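Long-range contacts in putative enoyl-CoA hydratase/isomerase (Acinetobacter baumannii, PDB 3FDU), which probably catalyses the hydration or isomerisation of enoyl-CoA thioesters, as other members of the crotonase family do: residues L35-A40 with F89-S94; R51-R56 with A96-P101; G114-L119 with G145-L150. The protein carries 4 engineered substitutions. One frame throughout, in Å; residues are numbered along the deposited sequence.

Interaction 1: residues L35-A40 with F89-S94; sequences LWIAKA and FVLLKS. With SO4 (sulfate ion), chain G.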
loop_
_atom_site.group_PDB
_atom_site.type_symbol
_atom_site.label_atom_id
_atom_site.label_comp_id
_atom_site.label_asym_id
_atom_site.label_seq_id
_atom_site.Cartn_x
_atom_site.Cartn_y
_atom_site.Cartn_z
ATOM N N LEU A 35 20.583 -4.442 -21.986
ATOM C CA LEU A 35 21.913 -4.550 -21.356
ATOM C C LEU A 35 22.701 -3.262 -21.382
ATOM O O LEU A 35 23.446 -2.928 -20.420
ATOM C CB LEU A 35 22.729 -5.646 -22.047
ATOM C CG LEU A 35 22.047 -7.022 -22.051
ATOM C CD1 LEU A 35 22.928 -8.066 -22.759
ATOM C CD2 LEU A 35 21.717 -7.506 -20.607
ATOM N N TRP A 36 22.604 -2.539 -22.497
ATOM C CA TRP A 36 23.288 -1.248 -22.576
ATOM C C TRP A 36 22.711 -0.302 -21.528
ATOM O O TRP A 36 23.452 0.449 -20.900
ATOM C CB TRP A 36 23.124 -0.602 -23.959
ATOM C CG TRP A 36 23.730 -1.445 -25.043
ATOM C CD1 TRP A 36 24.717 -2.372 -24.895
ATOM C CD2 TRP A 36 23.345 -1.474 -26.436
ATOM N NE1 TRP A 36 24.985 -2.969 -26.116
ATOM C CE2 TRP A 36 24.173 -2.422 -27.077
ATOM C CE3 TRP A 36 22.416 -0.766 -27.198
ATOM C CZ2 TRP A 36 24.068 -2.708 -28.457
ATOM C CZ3 TRP A 36 22.319 -1.025 -28.569
ATOM C CH2 TRP A 36 23.148 -1.999 -29.182
ATOM N N ILE A 37 21.380 -0.293 -21.380
ATOM C CA ILE A 37 20.812 0.568 -20.326
ATOM C C ILE A 37 21.293 0.110 -18.923
ATOM O O ILE A 37 21.639 0.944 -18.056
ATOM C CB ILE A 37 19.283 0.646 -20.377
ATOM C CG1 ILE A 37 18.796 1.196 -21.766
ATOM C CG2 ILE A 37 18.796 1.615 -19.279
ATOM C CD1 ILE A 37 17.235 0.947 -22.000
ATOM N N ALA A 38 21.271 -1.203 -18.686
ATOM C CA ALA A 38 21.749 -1.760 -17.398
ATOM C C ALA A 38 23.181 -1.372 -17.116
ATOM O O ALA A 38 23.511 -0.973 -15.995
ATOM C CB ALA A 38 21.606 -3.298 -17.386
ATOM N N LYS A 39 24.054 -1.465 -18.130
ATOM C CA LYS A 39 25.451 -1.115 -17.894
ATOM C C LYS A 39 25.638 0.335 -17.571
ATOM O O LYS A 39 26.491 0.674 -16.725
ATOM C CB LYS A 39 26.373 -1.471 -19.067
ATOM C CG LYS A 39 26.098 -2.834 -19.663
ATOM C CD LYS A 39 26.076 -3.950 -18.631
ATOM C CE LYS A 39 25.442 -5.205 -19.225
ATOM N NZ LYS A 39 24.043 -5.265 -18.785
ATOM N N ALA A 40 24.901 1.204 -18.274
ATOM C CA ALA A 40 24.956 2.644 -17.982
ATOM C C ALA A 40 24.553 3.006 -16.545
ATOM O O ALA A 40 25.137 3.926 -15.930
ATOM C CB ALA A 40 24.086 3.462 -18.993
ATOM N N PHE A 89 15.468 -8.759 -17.045
ATOM C CA PHE A 89 15.715 -8.890 -15.580
ATOM C C PHE A 89 17.033 -8.269 -15.136
ATOM O O PHE A 89 17.149 -7.750 -14.003
ATOM C CB PHE A 89 15.607 -10.353 -15.173
ATOM C CG PHE A 89 14.358 -10.996 -15.674
ATOM C CD1 PHE A 89 13.168 -10.762 -15.048
ATOM C CD2 PHE A 89 14.378 -11.823 -16.796
ATOM C CE1 PHE A 89 11.986 -11.358 -15.515
ATOM C CE2 PHE A 89 13.218 -12.391 -17.281
ATOM C CZ PHE A 89 12.001 -12.133 -16.653
ATOM N N VAL A 90 18.027 -8.301 -16.019
ATOM C CA VAL A 90 19.330 -7.638 -15.756
ATOM C C VAL A 90 19.134 -6.102 -15.590
ATOM O O VAL A 90 19.627 -5.494 -14.638
ATOM C CB VAL A 90 20.392 -7.924 -16.880
ATOM C CG1 VAL A 90 21.715 -7.042 -16.675
ATOM C CG2 VAL A 90 20.780 -9.437 -16.891
ATOM N N LEU A 91 18.374 -5.494 -16.496
ATOM C CA LEU A 91 18.025 -4.060 -16.401
ATOM C C LEU A 91 17.257 -3.791 -15.108
ATOM O O LEU A 91 17.603 -2.845 -14.358
ATOM C CB LEU A 91 17.205 -3.605 -17.625
ATOM C CG LEU A 91 16.593 -2.188 -17.539
ATOM C CD1 LEU A 91 17.695 -1.194 -17.255
ATOM C CD2 LEU A 91 15.865 -1.844 -18.880
ATOM N N LEU A 92 16.206 -4.581 -14.851
ATOM C CA LEU A 92 15.412 -4.325 -13.663
ATOM C C LEU A 92 16.222 -4.423 -12.382
ATOM O O LEU A 92 16.032 -3.616 -11.481
ATOM C CB LEU A 92 14.171 -5.222 -13.589
ATOM C CG LEU A 92 13.060 -4.909 -14.624
ATOM C CD1 LEU A 92 12.245 -6.190 -14.999
ATOM C CD2 LEU A 92 12.150 -3.830 -14.109
ATOM N N LYS A 93 17.098 -5.443 -12.264
ATOM C CA LYS A 93 17.995 -5.491 -11.094
ATOM C C LYS A 93 19.025 -4.354 -11.030
ATOM O O LYS A 93 19.330 -3.846 -9.932
ATOM C CB LYS A 93 18.693 -6.879 -10.970
ATOM C CG LYS A 93 17.685 -8.025 -10.703
ATOM C CD LYS A 93 18.354 -9.428 -10.620
ATOM C CE LYS A 93 18.845 -9.870 -11.993
ATOM N NZ LYS A 93 19.413 -11.278 -11.924
ATOM N N SER A 94 19.623 -3.984 -12.163
ATOM C CA SER A 94 20.517 -2.847 -12.164
ATOM C C SER A 94 19.833 -1.573 -11.637
ATOM O O SER A 94 20.432 -0.779 -10.951
ATOM C CB SER A 94 21.035 -2.522 -13.557
ATOM O OG SER A 94 22.018 -3.496 -13.937
HETATM S S SO4 G . 22.645 -10.749 -9.998
HETATM O O1 SO4 G . 22.073 -10.933 -8.654
HETATM O O2 SO4 G . 23.462 -11.896 -10.361
HETATM O O3 SO4 G . 21.601 -10.523 -10.996
HETATM O O4 SO4 G . 23.435 -9.514 -9.998
#
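With chi1 at 172°, Val90 sets CG1 anti to its backbone N, and this methyl meets Ala38 CB at 3.8 Å. Leu91 has a similar first torsion (171°), which sets CG beside its carbonyl carbon and brings CD1 to 3.6 Å from Ile37 CG2, the two side chains crossing at a slant. Ala38, whose CB points toward helix 87-97, sits at the middle of the contact; its methyl is small enough to let the backbones close to 4.5 Å between Ala38 CA and Leu91 CA. The two helices run nearly parallel, their segment axes 8.3 Å apart and inclined at 20°, a close pairing of the kind that an alanine at the crossing point permits. On the partly exposed flank, Leu35 CD2 reaches the CB and CG1 of Val90, and the bent chain of Lys39 brings NZ over the same CG1. Ser94 OG rests 3.5 Å from Ala38 CB, while its hydroxyl is hydrogen-bonded to Asp42 one turn further along helix 31-46. Lys93 turns from the interface: its NZ forms a salt bridge with Asp226 of helix 218-236 and approaches sulfate O3 at a distance too short to be taken at face value. The chemistry between the helices is therefore mainly apolar packing, with the Lys39 ammonium and the Ser94 hydroxyl at its margins.

Interaction 2: residues R51-R56 with A96-P101; sequences RVVVLR and ARLSKP. Engineered in segment 51-56: Val53 (natural residue Ile). With SO4 (sulfate ion), chain G.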
loop_
_atom_site.group_PDB
_atom_site.type_symbol
_atom_site.label_atom_id
_atom_site.label_comp_id
_atom_site.label_asym_id
_atom_site.label_seq_id
_atom_site.Cartn_x
_atom_site.Cartn_y
_atom_site.Cartn_z
ATOM N N ARG A 51 25.587 12.401 -9.579
ATOM C CA ARG A 51 24.869 12.377 -8.301
ATOM C C ARG A 51 23.407 11.890 -8.431
ATOM O O ARG A 51 22.869 11.266 -7.498
ATOM C CB ARG A 51 24.897 13.792 -7.679
ATOM C CG ARG A 51 26.343 14.167 -7.198
ATOM C CD ARG A 51 26.479 15.682 -7.014
ATOM N NE ARG A 51 25.679 16.030 -5.859
ATOM C CZ ARG A 51 26.155 16.191 -4.635
ATOM N NH1 ARG A 51 27.475 16.139 -4.402
ATOM N NH2 ARG A 51 25.307 16.461 -3.659
ATOM N N VAL A 52 22.772 12.215 -9.577
ATOM C CA VAL A 52 21.354 11.806 -9.875
ATOM C C VAL A 52 21.211 11.272 -11.299
ATOM O O VAL A 52 21.830 11.780 -12.239
ATOM C CB VAL A 52 20.402 12.957 -9.680
ATOM C CG1 VAL A 52 18.907 12.563 -10.014
ATOM C CG2 VAL A 52 20.544 13.570 -8.222
ATOM N N VAL A 53 20.424 10.208 -11.461
ATOM C CA VAL A 53 20.134 9.713 -12.788
ATOM C C VAL A 53 18.678 10.009 -13.207
ATOM O O VAL A 53 17.704 9.791 -12.427
ATOM C CB VAL A 53 20.420 8.176 -12.913
ATOM C CG1 VAL A 53 20.138 7.689 -14.375
ATOM C CG2 VAL A 53 21.884 7.866 -12.511
ATOM N N VAL A 54 18.516 10.477 -14.436
ATOM C CA VAL A 54 17.173 10.650 -15.000
ATOM C C VAL A 54 17.148 9.737 -16.194
ATOM O O VAL A 54 18.039 9.818 -17.048
ATOM C CB VAL A 54 16.913 12.085 -15.502
ATOM C CG1 VAL A 54 15.564 12.172 -16.268
ATOM C CG2 VAL A 54 16.894 13.113 -14.314
ATOM N N LEU A 55 16.125 8.897 -16.267
ATOM C CA LEU A 55 15.878 8.000 -17.405
ATOM C C LEU A 55 14.532 8.370 -18.019
ATOM O O LEU A 55 13.541 8.472 -17.299
ATOM C CB LEU A 55 15.799 6.547 -16.897
ATOM C CG LEU A 55 15.410 5.447 -17.897
ATOM C CD1 LEU A 55 16.484 5.290 -18.917
ATOM C CD2 LEU A 55 15.232 4.125 -17.125
ATOM N N ARG A 56 14.496 8.559 -19.344
ATOM C CA ARG A 56 13.265 8.880 -20.021
ATOM C C ARG A 56 13.411 8.537 -21.482
ATOM O O ARG A 56 14.469 8.093 -21.910
ATOM C CB ARG A 56 12.964 10.375 -19.905
ATOM C CG ARG A 56 14.132 11.259 -20.372
ATOM C CD ARG A 56 13.676 12.714 -20.282
ATOM N NE ARG A 56 14.704 13.704 -20.551
ATOM C CZ ARG A 56 15.081 14.080 -21.763
ATOM N NH1 ARG A 56 14.572 13.474 -22.820
ATOM N NH2 ARG A 56 15.989 15.040 -21.913
ATOM N N ALA A 96 17.064 -1.540 -9.684
ATOM C CA ALA A 96 16.780 -1.732 -8.262
ATOM C C ALA A 96 17.996 -1.442 -7.371
ATOM O O ALA A 96 17.834 -0.894 -6.270
ATOM C CB ALA A 96 16.239 -3.164 -7.976
ATOM N N ARG A 97 19.198 -1.801 -7.835
ATOM C CA ARG A 97 20.421 -1.649 -7.013
ATOM C C ARG A 97 21.103 -0.259 -7.096
ATOM O O ARG A 97 21.982 0.027 -6.287
ATOM C CB ARG A 97 21.472 -2.720 -7.372
ATOM C CG ARG A 97 21.128 -4.128 -6.934
ATOM C CD ARG A 97 22.033 -5.136 -7.632
ATOM N NE ARG A 97 22.013 -6.411 -6.915
ATOM C CZ ARG A 97 22.035 -7.610 -7.487
ATOM N NH1 ARG A 97 22.030 -8.698 -6.716
ATOM N NH2 ARG A 97 22.046 -7.731 -8.812
ATOM N N LEU A 98 20.753 0.579 -8.076
ATOM C CA LEU A 98 21.325 1.947 -8.154
ATOM C C LEU A 98 21.238 2.654 -6.777
ATOM O O LEU A 98 20.175 2.761 -6.177
ATOM C CB LEU A 98 20.620 2.754 -9.242
ATOM C CG LEU A 98 21.137 4.174 -9.481
ATOM C CD1 LEU A 98 22.570 4.148 -9.999
ATOM C CD2 LEU A 98 20.223 4.901 -10.465
ATOM N N SER A 99 22.371 3.081 -6.246
ATOM C CA SER A 99 22.375 3.593 -4.867
ATOM C C SER A 99 21.959 5.060 -4.875
ATOM O O SER A 99 21.599 5.650 -3.840
ATOM C CB SER A 99 23.824 3.424 -4.270
ATOM O OG SER A 99 24.611 4.547 -4.686
ATOM N N LYS A 100 22.019 5.670 -6.058
ATOM C CA LYS A 100 21.755 7.087 -6.188
ATOM C C LYS A 100 20.286 7.301 -6.591
ATOM O O LYS A 100 19.649 6.350 -7.034
ATOM C CB LYS A 100 22.677 7.694 -7.268
ATOM C CG LYS A 100 24.194 7.592 -6.833
ATOM C CD LYS A 100 25.209 7.898 -7.993
ATOM C CE LYS A 100 26.679 7.804 -7.423
ATOM N NZ LYS A 100 27.588 8.151 -8.580
ATOM N N PRO A 101 19.774 8.531 -6.429
ATOM C CA PRO A 101 18.346 8.699 -6.747
ATOM C C PRO A 101 18.130 8.458 -8.265
ATOM O O PRO A 101 18.957 8.901 -9.095
ATOM C CB PRO A 101 18.060 10.151 -6.371
ATOM C CG PRO A 101 19.190 10.500 -5.263
ATOM C CD PRO A 101 20.385 9.761 -5.879
HETATM S S SO4 G . 22.645 -10.749 -9.998
HETATM O O1 SO4 G . 22.073 -10.933 -8.654
HETATM O O2 SO4 G . 23.462 -11.896 -10.361
HETATM O O3 SO4 G . 21.601 -10.523 -10.996
HETATM O O4 SO4 G . 23.435 -9.514 -9.998
#
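Lys100 NZ is gripped by backbone carbonyls, donating to Val50 O and Ala44 O and more weakly to Asp45 O, at the end of a chain that runs extended beyond CG past Arg51 O. Lys100 belongs to the connection from helix 87-97 to strand 102-106, and its ammonium reaches the carbonyls between helix 31-46 and strand 52-57. The connection completes a beta-alpha-beta crossover of the crotonase fold: strands 52-57 and 102-106 are parallel neighbours, and the intervening chain carries helices 68-76 and 87-97. Pairing of the strands begins here, with Val53 N donating to Pro101 O over 3.1 Å; the bond is almost straight at 172°, and the N approaches nearly along the C=O axis. Beside it, the Pro101 ring places CD 3.3 Å from Arg51 O, and Val52 CG1 lies near Pro101 O. Val53, an engineered residue, points toward the connecting chain; its CG2 meets Leu98 CD2 at 4.0 Å, the two side chains slanting across each other, while Leu41 and Ala44 of helix 31-46 also touch it. Phe165 of the second subunit packs on Pro101. Arg97, farther from the strand, holds a sulfate, probably from the crystallisation liquor, against its edge, the sulfur lying in the guanidinium plane. Arg97 NH1 donates to sulfate O1 at 3.0 Å, and NH2 makes weak bonds to both O1 and O4.

Interaction 3: residues G114-L119 with G145-L150; sequences GVTILL and GGASQL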
loop_
_atom_site.group_PDB
_atom_site.type_symbol
_atom_site.label_atom_id
_atom_site.label_comp_id
_atom_site.label_asym_id
_atom_site.label_seq_id
_atom_site.Cartn_x
_atom_site.Cartn_y
_atom_site.Cartn_z
ATOM N N GLY A 114 7.943 -0.748 -19.388
ATOM C CA GLY A 114 7.707 0.699 -19.212
ATOM C C GLY A 114 6.938 1.008 -17.934
ATOM O O GLY A 114 7.108 2.101 -17.364
ATOM N N VAL A 115 6.128 0.065 -17.459
ATOM C CA VAL A 115 5.506 0.180 -16.138
ATOM C C VAL A 115 6.376 -0.468 -15.021
ATOM O O VAL A 115 6.506 0.112 -13.941
ATOM C CB VAL A 115 4.107 -0.494 -16.061
ATOM C CG1 VAL A 115 3.543 -0.494 -14.604
ATOM C CG2 VAL A 115 3.075 0.246 -16.903
ATOM N N THR A 116 6.905 -1.684 -15.234
ATOM C CA THR A 116 7.608 -2.351 -14.098
ATOM C C THR A 116 8.927 -1.659 -13.687
ATOM O O THR A 116 9.315 -1.741 -12.529
ATOM C CB THR A 116 7.854 -3.821 -14.367
ATOM O OG1 THR A 116 8.702 -3.937 -15.512
ATOM C CG2 THR A 116 6.522 -4.572 -14.604
ATOM N N ILE A 117 9.600 -0.985 -14.620
ATOM C CA ILE A 117 10.777 -0.206 -14.272
ATOM C C ILE A 117 10.434 0.988 -13.347
ATOM O O ILE A 117 11.271 1.414 -12.546
ATOM C CB ILE A 117 11.595 0.264 -15.522
ATOM C CG1 ILE A 117 13.001 0.674 -15.067
ATOM C CG2 ILE A 117 10.899 1.467 -16.201
ATOM C CD1 ILE A 117 14.120 0.242 -15.877
ATOM N N LEU A 118 9.198 1.496 -13.419
ATOM C CA LEU A 118 8.747 2.590 -12.534
ATOM C C LEU A 118 8.799 2.160 -11.080
ATOM O O LEU A 118 9.001 2.988 -10.175
ATOM C CB LEU A 118 7.302 3.001 -12.872
ATOM C CG LEU A 118 7.094 3.410 -14.332
ATOM C CD1 LEU A 118 5.656 3.855 -14.483
ATOM C CD2 LEU A 118 8.124 4.524 -14.702
ATOM N N LEU A 119 8.603 0.875 -10.855
ATOM C CA LEU A 119 8.659 0.319 -9.498
ATOM C C LEU A 119 10.081 0.208 -8.963
ATOM O O LEU A 119 10.271 -0.064 -7.758
ATOM C CB LEU A 119 8.015 -1.057 -9.435
ATOM C CG LEU A 119 6.520 -1.060 -9.776
ATOM C CD1 LEU A 119 6.116 -2.533 -10.099
ATOM C CD2 LEU A 119 5.642 -0.447 -8.670
ATOM N N GLY A 145 9.858 -7.821 -13.025
ATOM C CA GLY A 145 10.285 -6.650 -12.255
ATOM C C GLY A 145 9.874 -6.633 -10.790
ATOM O O GLY A 145 9.941 -5.598 -10.125
ATOM N N GLY A 146 9.428 -7.769 -10.268
ATOM C CA GLY A 146 9.050 -7.841 -8.876
ATOM C C GLY A 146 7.658 -7.309 -8.649
ATOM O O GLY A 146 7.257 -7.116 -7.509
ATOM N N ALA A 147 6.911 -7.089 -9.736
ATOM C CA ALA A 147 5.621 -6.433 -9.665
ATOM C C ALA A 147 4.596 -7.243 -8.888
ATOM O O ALA A 147 3.692 -6.662 -8.261
ATOM C CB ALA A 147 5.089 -6.137 -11.102
ATOM N N SER A 148 4.715 -8.575 -8.911
ATOM C CA SER A 148 3.806 -9.379 -8.082
ATOM C C SER A 148 3.860 -8.969 -6.618
ATOM O O SER A 148 2.887 -9.166 -5.902
ATOM C CB SER A 148 4.063 -10.896 -8.200
ATOM O OG SER A 148 5.404 -11.192 -7.824
ATOM N N GLN A 149 4.968 -8.390 -6.171
ATOM C CA GLN A 149 5.051 -7.894 -4.802
ATOM C C GLN A 149 5.113 -6.370 -4.706
ATOM O O GLN A 149 4.384 -5.794 -3.901
ATOM C CB GLN A 149 6.242 -8.546 -4.013
ATOM C CG GLN A 149 6.006 -10.033 -3.750
ATOM C CD GLN A 149 7.150 -10.678 -2.938
ATOM O OE1 GLN A 149 7.819 -10.007 -2.176
ATOM N NE2 GLN A 149 7.363 -11.973 -3.132
ATOM N N LEU A 150 5.960 -5.732 -5.517
ATOM C CA LEU A 150 6.092 -4.262 -5.516
ATOM C C LEU A 150 4.835 -3.497 -5.944
ATOM O O LEU A 150 4.517 -2.451 -5.348
ATOM C CB LEU A 150 7.275 -3.801 -6.375
ATOM C CG LEU A 150 8.644 -4.374 -5.966
ATOM C CD1 LEU A 150 9.667 -3.863 -6.999
ATOM C CD2 LEU A 150 9.000 -3.940 -4.568
#
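Leu119 lies over Ala147, its CD1 3.9 Å from Ala147 CB and almost as near to Ala147 CA. Its CG stands beside the backbone N (chi1 -63°), which directs the two methyls across to the start of helix 147-155: CD1 over Ala147, CD2 near Leu150 O (4.0 Å). Leu150, three residues after Ala147, sets CD1 4.1 Å from Leu119 CB and close to Leu119 O, so the two leucines pack against each other. Thr116, three residues before Leu119, adds CG2 at 4.1 Å from Ala147 CB, and its CB comes to 4.3 Å from Gly145 CA, the glycine bringing its bare CA against the threonine. Gly146 O accepts from Gln149 N and Leu150 N at the start of the helix that carries Ala147 and Leu150. Gln120 NE2 ties the two segments together by donating to both Thr116 O and Gly145 O. The contact thus joins segment 114-119, which includes part of helix 113-116, to the first turn of helix 147-155, with Leu92 of helix 87-97 against Thr116, Ile104 of strand 102-106 against Ile117 and Leu118, and Cys224 of helix 218-236 against Ser148 and Gln149.

Helix 87-97 links all three contacts. It supplies one side of interaction 1 and runs directly into the turn of interaction 2, the two centres lying about 12 Å apart. Leu91 and Leu92 also carry it to interaction 3, whose centre is about 14 Å from that of interaction 1: Leu92 CD1 packs 3.4 Å from Gly145 CA, and Leu91 CG lies 3.8 Å from Ile117 CD1. Interactions 2 and 3, about 16 Å apart between centres, meet more lightly, through Leu55 CD2 and Ile117 CD1 at 4.2 Å. The sulfate bridges Lys93 of interaction 1 and Arg97 of interaction 2, four residues apart in sequence; as a probable crystallisation ion it marks an anion-binding spot without establishing a substrate site.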